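Local coordinates for protein protocadherin gamma-B3 (Homo sapiens, PDB 5K8R) that serves as a potential calcium-dependent cell-adhesion protein, one that may help establish and maintain specific neuronal connections in the brain, at residues S57-D61 with R62-C66; E114-L117 with T118-F122; E290-D293 with G294-T298. One frame throughout, in Å; residues are numbered along the deposited sequence.

Contact 1: residues S57-D61 with R62-C66; sequences SDRID and REEIC. With CA (calcium ion), chain C; CA (calcium ion), chain D.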
loop_
_atom_site.group_PDB
_atom_site.type_symbol
_atom_site.label_atom_id
_atom_site.label_comp_id
_atom_site.label_asym_id
_atom_site.label_seq_id
_atom_site.Cartn_x
_atom_site.Cartn_y
_atom_site.Cartn_z
ATOM N N SER A 57 -54.857 26.546 22.166
ATOM C CA SER A 57 -55.790 25.428 22.093
ATOM C C SER A 57 -55.110 24.068 22.045
ATOM O O SER A 57 -55.692 23.083 22.509
ATOM C CB SER A 57 -56.694 25.574 20.865
ATOM O OG SER A 57 -57.576 24.471 20.747
ATOM N N ASP A 58 -53.901 23.985 21.493
ATOM C CA ASP A 58 -53.194 22.719 21.369
ATOM C C ASP A 58 -51.698 22.991 21.474
ATOM O O ASP A 58 -51.265 24.135 21.634
ATOM C CB ASP A 58 -53.558 22.019 20.054
ATOM C CG ASP A 58 -53.237 20.536 20.066
ATOM O OD1 ASP A 58 -53.052 19.975 21.166
ATOM O OD2 ASP A 58 -53.175 19.933 18.975
ATOM N N ARG A 59 -50.906 21.926 21.386
ATOM C CA ARG A 59 -49.460 22.059 21.488
ATOM C C ARG A 59 -48.905 22.798 20.276
ATOM O O ARG A 59 -49.186 22.435 19.129
ATOM C CB ARG A 59 -48.804 20.685 21.615
ATOM C CG ARG A 59 -47.284 20.730 21.619
ATOM C CD ARG A 59 -46.689 19.382 21.983
ATOM N NE ARG A 59 -45.229 19.422 22.008
ATOM C CZ ARG A 59 -44.452 19.003 21.015
ATOM N NH1 ARG A 59 -44.992 18.504 19.911
ATOM N NH2 ARG A 59 -43.133 19.079 21.126
ATOM N N ILE A 60 -48.116 23.838 20.535
ATOM C CA ILE A 60 -47.478 24.610 19.476
ATOM C C ILE A 60 -45.982 24.326 19.493
ATOM O O ILE A 60 -45.223 24.970 20.227
ATOM C CB ILE A 60 -47.767 26.114 19.631
ATOM C CG1 ILE A 60 -49.276 26.363 19.636
ATOM C CG2 ILE A 60 -47.101 26.909 18.516
ATOM C CD1 ILE A 60 -49.654 27.820 19.768
ATOM N N ASP A 61 -45.553 23.352 18.695
ATOM C CA ASP A 61 -44.146 22.979 18.598
ATOM C C ASP A 61 -43.526 23.723 17.421
ATOM O O ASP A 61 -43.860 23.453 16.263
ATOM C CB ASP A 61 -44.001 21.467 18.434
ATOM C CG ASP A 61 -42.564 21.038 18.197
ATOM O OD1 ASP A 61 -41.644 21.732 18.678
ATOM O OD2 ASP A 61 -42.358 20.004 17.528
ATOM N N ARG A 62 -42.620 24.658 17.717
ATOM C CA ARG A 62 -42.013 25.460 16.659
ATOM C C ARG A 62 -41.162 24.612 15.723
ATOM O O ARG A 62 -41.052 24.924 14.532
ATOM C CB ARG A 62 -41.172 26.582 17.266
ATOM C CG ARG A 62 -40.723 27.629 16.261
ATOM C CD ARG A 62 -39.348 28.169 16.603
ATOM N NE ARG A 62 -38.348 27.107 16.612
ATOM C CZ ARG A 62 -37.742 26.642 15.524
ATOM N NH1 ARG A 62 -38.035 27.146 14.333
ATOM N NH2 ARG A 62 -36.845 25.671 15.625
ATOM N N GLU A 63 -40.553 23.541 16.238
ATOM C CA GLU A 63 -39.729 22.683 15.391
ATOM C C GLU A 63 -40.570 21.979 14.333
ATOM O O GLU A 63 -40.137 21.836 13.184
ATOM C CB GLU A 63 -38.976 21.662 16.244
ATOM C CG GLU A 63 -37.694 22.194 16.866
ATOM C CD GLU A 63 -37.946 23.231 17.942
ATOM O OE1 GLU A 63 -38.814 22.992 18.807
ATOM O OE2 GLU A 63 -37.282 24.287 17.915
ATOM N N GLU A 64 -41.773 21.538 14.698
ATOM C CA GLU A 64 -42.629 20.846 13.742
ATOM C C GLU A 64 -43.340 21.816 12.807
ATOM O O GLU A 64 -43.676 21.448 11.676
ATOM C CB GLU A 64 -43.648 19.982 14.486
ATOM C CG GLU A 64 -44.455 19.056 13.593
ATOM C CD GLU A 64 -45.430 18.200 14.374
ATOM O OE1 GLU A 64 -45.539 18.394 15.603
ATOM O OE2 GLU A 64 -46.086 17.332 13.760
ATOM N N ILE A 65 -43.562 23.054 13.249
ATOM C CA ILE A 65 -44.304 24.020 12.445
ATOM C C ILE A 65 -43.388 24.721 11.450
ATOM O O ILE A 65 -43.667 24.752 10.246
ATOM C CB ILE A 65 -45.022 25.030 13.359
ATOM C CG1 ILE A 65 -46.082 24.324 14.206
ATOM C CG2 ILE A 65 -45.649 26.144 12.536
ATOM C CD1 ILE A 65 -46.689 25.206 15.274
ATOM N N CYS A 66 -42.283 25.299 11.930
ATOM C CA CYS A 66 -41.400 26.077 11.072
ATOM C C CYS A 66 -40.046 25.433 10.816
ATOM O O CYS A 66 -39.350 25.856 9.888
ATOM C CB CYS A 66 -41.176 27.479 11.661
ATOM S SG CYS A 66 -42.658 28.518 11.725
HETATM CA CA CA C . -40.352 22.401 20.607
HETATM CA CA CA D . -37.142 24.738 20.272
#

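Contact 2: residues E114-L117 with T118-F122; sequences ELAL and TGATF. With CA (calcium ion), chain J; CA (calcium ion), chain I.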
loop_
_atom_site.group_PDB
_atom_site.type_symbol
_atom_site.label_atom_id
_atom_site.label_comp_id
_atom_site.label_asym_id
_atom_site.label_seq_id
_atom_site.Cartn_x
_atom_site.Cartn_y
_atom_site.Cartn_z
ATOM N N GLU A 114 -0.098 6.579 9.806
ATOM C CA GLU A 114 0.952 7.063 10.692
ATOM C C GLU A 114 1.910 8.027 10.003
ATOM O O GLU A 114 2.733 8.646 10.684
ATOM C CB GLU A 114 1.730 5.881 11.271
ATOM C CG GLU A 114 2.149 4.861 10.232
ATOM C CD GLU A 114 2.790 3.633 10.843
ATOM O OE1 GLU A 114 3.314 3.728 11.973
ATOM O OE2 GLU A 114 2.766 2.569 10.191
ATOM N N LEU A 115 1.826 8.168 8.681
ATOM C CA LEU A 115 2.618 9.155 7.959
ATOM C C LEU A 115 2.053 10.565 8.074
ATOM O O LEU A 115 2.632 11.493 7.498
ATOM C CB LEU A 115 2.726 8.770 6.481
ATOM C CG LEU A 115 3.626 7.580 6.144
ATOM C CD1 LEU A 115 3.587 7.280 4.654
ATOM C CD2 LEU A 115 5.052 7.841 6.606
ATOM N N ALA A 116 0.946 10.746 8.792
ATOM C CA ALA A 116 0.358 12.069 8.946
ATOM C C ALA A 116 1.313 12.990 9.692
ATOM O O ALA A 116 1.792 12.661 10.781
ATOM C CB ALA A 116 -0.976 11.974 9.685
ATOM N N LEU A 117 1.594 14.144 9.097
ATOM C CA LEU A 117 2.506 15.100 9.701
ATOM C C LEU A 117 1.827 15.831 10.855
ATOM O O LEU A 117 0.599 15.898 10.950
ATOM C CB LEU A 117 2.995 16.108 8.662
ATOM C CG LEU A 117 3.665 15.528 7.415
ATOM C CD1 LEU A 117 4.076 16.641 6.464
ATOM C CD2 LEU A 117 4.862 14.675 7.798
ATOM N N THR A 118 2.653 16.379 11.744
ATOM C CA THR A 118 2.136 17.193 12.836
ATOM C C THR A 118 1.454 18.433 12.278
ATOM O O THR A 118 2.016 19.144 11.440
ATOM C CB THR A 118 3.265 17.588 13.788
ATOM O OG1 THR A 118 3.876 16.409 14.325
ATOM C CG2 THR A 118 2.728 18.438 14.928
ATOM N N GLY A 119 0.232 18.689 12.741
ATOM C CA GLY A 119 -0.568 19.781 12.233
ATOM C C GLY A 119 -1.592 19.385 11.194
ATOM O O GLY A 119 -2.323 20.258 10.708
ATOM N N ALA A 120 -1.665 18.105 10.839
ATOM C CA ALA A 120 -2.636 17.650 9.854
ATOM C C ALA A 120 -4.055 17.828 10.379
ATOM O O ALA A 120 -4.324 17.642 11.570
ATOM C CB ALA A 120 -2.385 16.184 9.501
ATOM N N THR A 121 -4.966 18.187 9.480
ATOM C CA THR A 121 -6.351 18.471 9.821
ATOM C C THR A 121 -7.269 17.426 9.199
ATOM O O THR A 121 -7.106 17.058 8.031
ATOM C CB THR A 121 -6.751 19.874 9.351
ATOM O OG1 THR A 121 -6.031 20.856 10.108
ATOM C CG2 THR A 121 -8.242 20.103 9.528
ATOM N N PHE A 122 -8.230 16.951 9.988
ATOM C CA PHE A 122 -9.196 15.954 9.556
ATOM C C PHE A 122 -10.599 16.433 9.893
ATOM O O PHE A 122 -10.843 16.958 10.985
ATOM C CB PHE A 122 -8.923 14.599 10.216
ATOM C CG PHE A 122 -7.498 14.149 10.095
ATOM C CD1 PHE A 122 -7.066 13.464 8.973
ATOM C CD2 PHE A 122 -6.585 14.420 11.103
ATOM C CE1 PHE A 122 -5.752 13.052 8.858
ATOM C CE2 PHE A 122 -5.270 14.011 10.994
ATOM C CZ PHE A 122 -4.853 13.327 9.870
HETATM CA CA CA J . 4.544 0.931 10.304
HETATM CA CA CA I . 5.753 3.613 12.697
HETATM O O HOH W 1 6.242 5.944 13.444
#

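Contact 3: residues E290-D293 with G294-T298; sequences EAKD and GGHHT. With CA (calcium ion), chain H.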
loop_
_atom_site.group_PDB
_atom_site.type_symbol
_atom_site.label_atom_id
_atom_site.label_comp_id
_atom_site.label_asym_id
_atom_site.label_seq_id
_atom_site.Cartn_x
_atom_site.Cartn_y
_atom_site.Cartn_z
ATOM N N GLU A 290 19.671 -11.123 0.910
ATOM C CA GLU A 290 18.823 -9.942 0.883
ATOM C C GLU A 290 17.417 -10.305 1.341
ATOM O O GLU A 290 16.887 -11.360 0.976
ATOM C CB GLU A 290 18.767 -9.337 -0.526
ATOM C CG GLU A 290 17.767 -8.201 -0.687
ATOM C CD GLU A 290 17.502 -7.859 -2.139
ATOM O OE1 GLU A 290 17.766 -8.715 -3.011
ATOM O OE2 GLU A 290 17.033 -6.736 -2.412
ATOM N N ALA A 291 16.822 -9.424 2.143
ATOM C CA ALA A 291 15.443 -9.553 2.592
ATOM C C ALA A 291 14.670 -8.310 2.175
ATOM O O ALA A 291 15.101 -7.185 2.452
ATOM C CB ALA A 291 15.366 -9.739 4.109
ATOM N N LYS A 292 13.537 -8.515 1.507
ATOM C CA LYS A 292 12.695 -7.425 1.037
ATOM C C LYS A 292 11.295 -7.557 1.622
ATOM O O LYS A 292 10.857 -8.654 1.980
ATOM C CB LYS A 292 12.611 -7.401 -0.495
ATOM C CG LYS A 292 13.934 -7.150 -1.195
ATOM C CD LYS A 292 13.785 -7.274 -2.703
ATOM C CE LYS A 292 12.718 -6.328 -3.234
ATOM N NZ LYS A 292 12.529 -6.475 -4.704
ATOM N N ASP A 293 10.594 -6.431 1.715
ATOM C CA ASP A 293 9.211 -6.419 2.161
ATOM C C ASP A 293 8.303 -5.955 1.022
ATOM O O ASP A 293 8.732 -5.825 -0.133
ATOM C CB ASP A 293 9.054 -5.552 3.418
ATOM C CG ASP A 293 9.509 -4.115 3.214
ATOM O OD1 ASP A 293 9.842 -3.735 2.072
ATOM O OD2 ASP A 293 9.519 -3.358 4.209
ATOM N N GLY A 294 7.033 -5.706 1.351
ATOM C CA GLY A 294 6.087 -5.280 0.331
ATOM C C GLY A 294 6.374 -3.889 -0.202
ATOM O O GLY A 294 6.179 -3.621 -1.391
ATOM N N GLY A 295 6.840 -2.991 0.661
ATOM C CA GLY A 295 7.217 -1.650 0.270
ATOM C C GLY A 295 8.623 -1.516 -0.270
ATOM O O GLY A 295 9.126 -0.393 -0.384
ATOM N N HIS A 296 9.276 -2.633 -0.593
ATOM C CA HIS A 296 10.599 -2.676 -1.210
ATOM C C HIS A 296 11.704 -2.151 -0.299
ATOM O O HIS A 296 12.765 -1.747 -0.785
ATOM C CB HIS A 296 10.613 -1.924 -2.546
ATOM C CG HIS A 296 9.572 -2.397 -3.512
ATOM N ND1 HIS A 296 8.354 -1.769 -3.660
ATOM C CD2 HIS A 296 9.559 -3.447 -4.366
ATOM C CE1 HIS A 296 7.640 -2.406 -4.571
ATOM N NE2 HIS A 296 8.349 -3.428 -5.015
ATOM N N HIS A 297 11.485 -2.145 1.013
ATOM C CA HIS A 297 12.587 -1.936 1.943
ATOM C C HIS A 297 13.484 -3.167 1.950
ATOM O O HIS A 297 13.005 -4.303 1.902
ATOM C CB HIS A 297 12.064 -1.657 3.352
ATOM C CG HIS A 297 11.771 -0.213 3.615
ATOM N ND1 HIS A 297 12.423 0.811 2.963
ATOM C CD2 HIS A 297 10.898 0.379 4.464
ATOM C CE1 HIS A 297 11.964 1.971 3.398
ATOM N NE2 HIS A 297 11.037 1.737 4.309
ATOM N N THR A 298 14.792 -2.940 2.010
ATOM C CA THR A 298 15.766 -4.010 1.872
ATOM C C THR A 298 16.663 -4.094 3.100
ATOM O O THR A 298 16.915 -3.096 3.782
ATOM C CB THR A 298 16.631 -3.812 0.621
ATOM O OG1 THR A 298 17.241 -2.516 0.661
ATOM C CG2 THR A 298 15.783 -3.931 -0.637
HETATM CA CA CA H . 8.220 -3.071 6.561
#

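Contact 1: residues S57-D61 with R62-C66
The Asp-Arg-Glu calcium-binding motif of the first cadherin repeat is formed by Asp61, Arg62 and Glu63, where a loop runs into the short helix 62-65. Asp61 is the N-cap. Its CG lies anti to the backbone N (chi1 175°), beside its own carbonyl, which turns the carboxylate back over the first turn of the helix. OD1 accepts from Glu63 N at 3.2 Å, met from well above the carboxylate plane, and also binds the chain C calcium at 2.4 Å. OD2 takes a weak bond from Glu64 N. In the backbone, Asp61 O receives Ile65 N at 3.1 Å, in the carbonyl plane. Glu63 OE1 binds that same calcium at 2.4 Å and, with OE2, the chain D ion; the chain C calcium, bound by both, probably offsets the repulsion between Glu63 OE1 and Asp61 OD1. Arg62 NH2 grips Glu63 OE2 at 2.7 Å, while Arg59, whose guanidinium lies over Asp61 CB, reaches Glu10. On the apolar side Ile65 CD1 meets Ile60 CG2 at 3.7 Å, and its CG1 covers Asp61 O. With an alanine here, both CG1 and CD1 are gone, which would probably leave Ile60 CG2 without its apolar partner and one flank of Asp61 O less covered. Asp131 of the second repeat shares the chain D calcium with Glu63, and Cys66 is disulfide-bonded to Cys72. Ile60 packs against Phe45 of strand 45-47 and Ile93 of strand 85-94, and Ile65 rests on Phe44, so the helix is seated against the body of the repeat.

Contact 2: residues E114-L117 with T118-F122
Ala116 and Leu117 make the touches to residues 118-122, but the chain first passes Glu114, which is given over to metal. Its CG sits between the backbone N and the carbonyl carbon (chi1 48°), and from there the extended chain carries one oxygen to each of two calcium ions: OE2 to the chain J ion at 2.4 Å and OE1 to the chain I ion at 2.5 Å. Asp204 and Asp240 also bind the former, Asp171 and Asp207 the latter, and Arg172 N donates to OE1. Leu115 follows, leaning on Ala205. Ala116 points its methyl toward the returning chain, where CB meets Phe122 CZ at 4.1 Å, near the plane of the ring and at its edge; Ala120 CB lies a little farther off. The stretch is the link by which a cadherin beta sandwich passes from one sheet to the other, from strand 107-113 to strand 121-123. Leu117 then opens a type II beta turn: its O accepts Ala120 N at 3.2 Å, the donor standing above the carbonyl plane. Gly119 takes the third position of the turn with phi 98°, where a side chain would jam against the preceding carbonyl oxygen. Ala120 CB closes over the turn, 3.3 Å from Leu117 O, and the backbone of Gly119, Ala120 and Phe122 pairs with strand 160-166.

Contact 3: residues E290-D293 with G294-T298
The imidazole of His296 has Gly294 O over one face, 3.5 Å above the plane and toward the rim, and Lys292 NZ at its edge, 4.3 Å from CD2. The carboxylate of Asp293 and the ring of His297 run side by side with planes 37° apart, and His297 CB lies 3.2 Å from Asp293 OD2. That same OD2 binds the chain H calcium at 2.7 Å, a site completed by Asn206, Asn208, Asp238, Asp240 and Asn244. Asp293 CG stands between its backbone N and carbonyl carbon (chi1 58°), which brings the carboxylate over the turn; OD1 accepts a weak bond from His297 N, whose very short length is doubtful. This is the hairpin between strands 284-292 and 298-308 of the third cadherin repeat, closed by a type I turn from Asp293 to His296. His296 N reaches Asp293 O at 3.3 Å from far above the carbonyl plane, whereas Asp293 N meets His297 O at 3.2 Å within it. Lys292 and Thr298 form a non-hydrogen-bonded antiparallel pair; their side chains lie alongside, CG to CG2 at 3.8 Å, with Glu290 OE2 crossing near the same methyl. At the turn's end, His296 packs on Ala203 of the second subunit.

The three contacts follow in order along the chain, one in each of the first three cadherin repeats, and none touches another. Contact 1 serves the calcium sites joining repeats one and two. Contacts 2 and 3 serve the next junction from its opposite repeats: their centres are about 26 Å apart and their nearest atoms about 9 Å, and Asp240 binds both the chain J calcium of contact 2 and the chain H calcium of contact 3. Contact 1 stands apart, its centre about 46 Å from that of contact 2 and about 67 Å from that of contact 3. Calcium at such junctions characteristically stiffens the string of repeats into an extended rod.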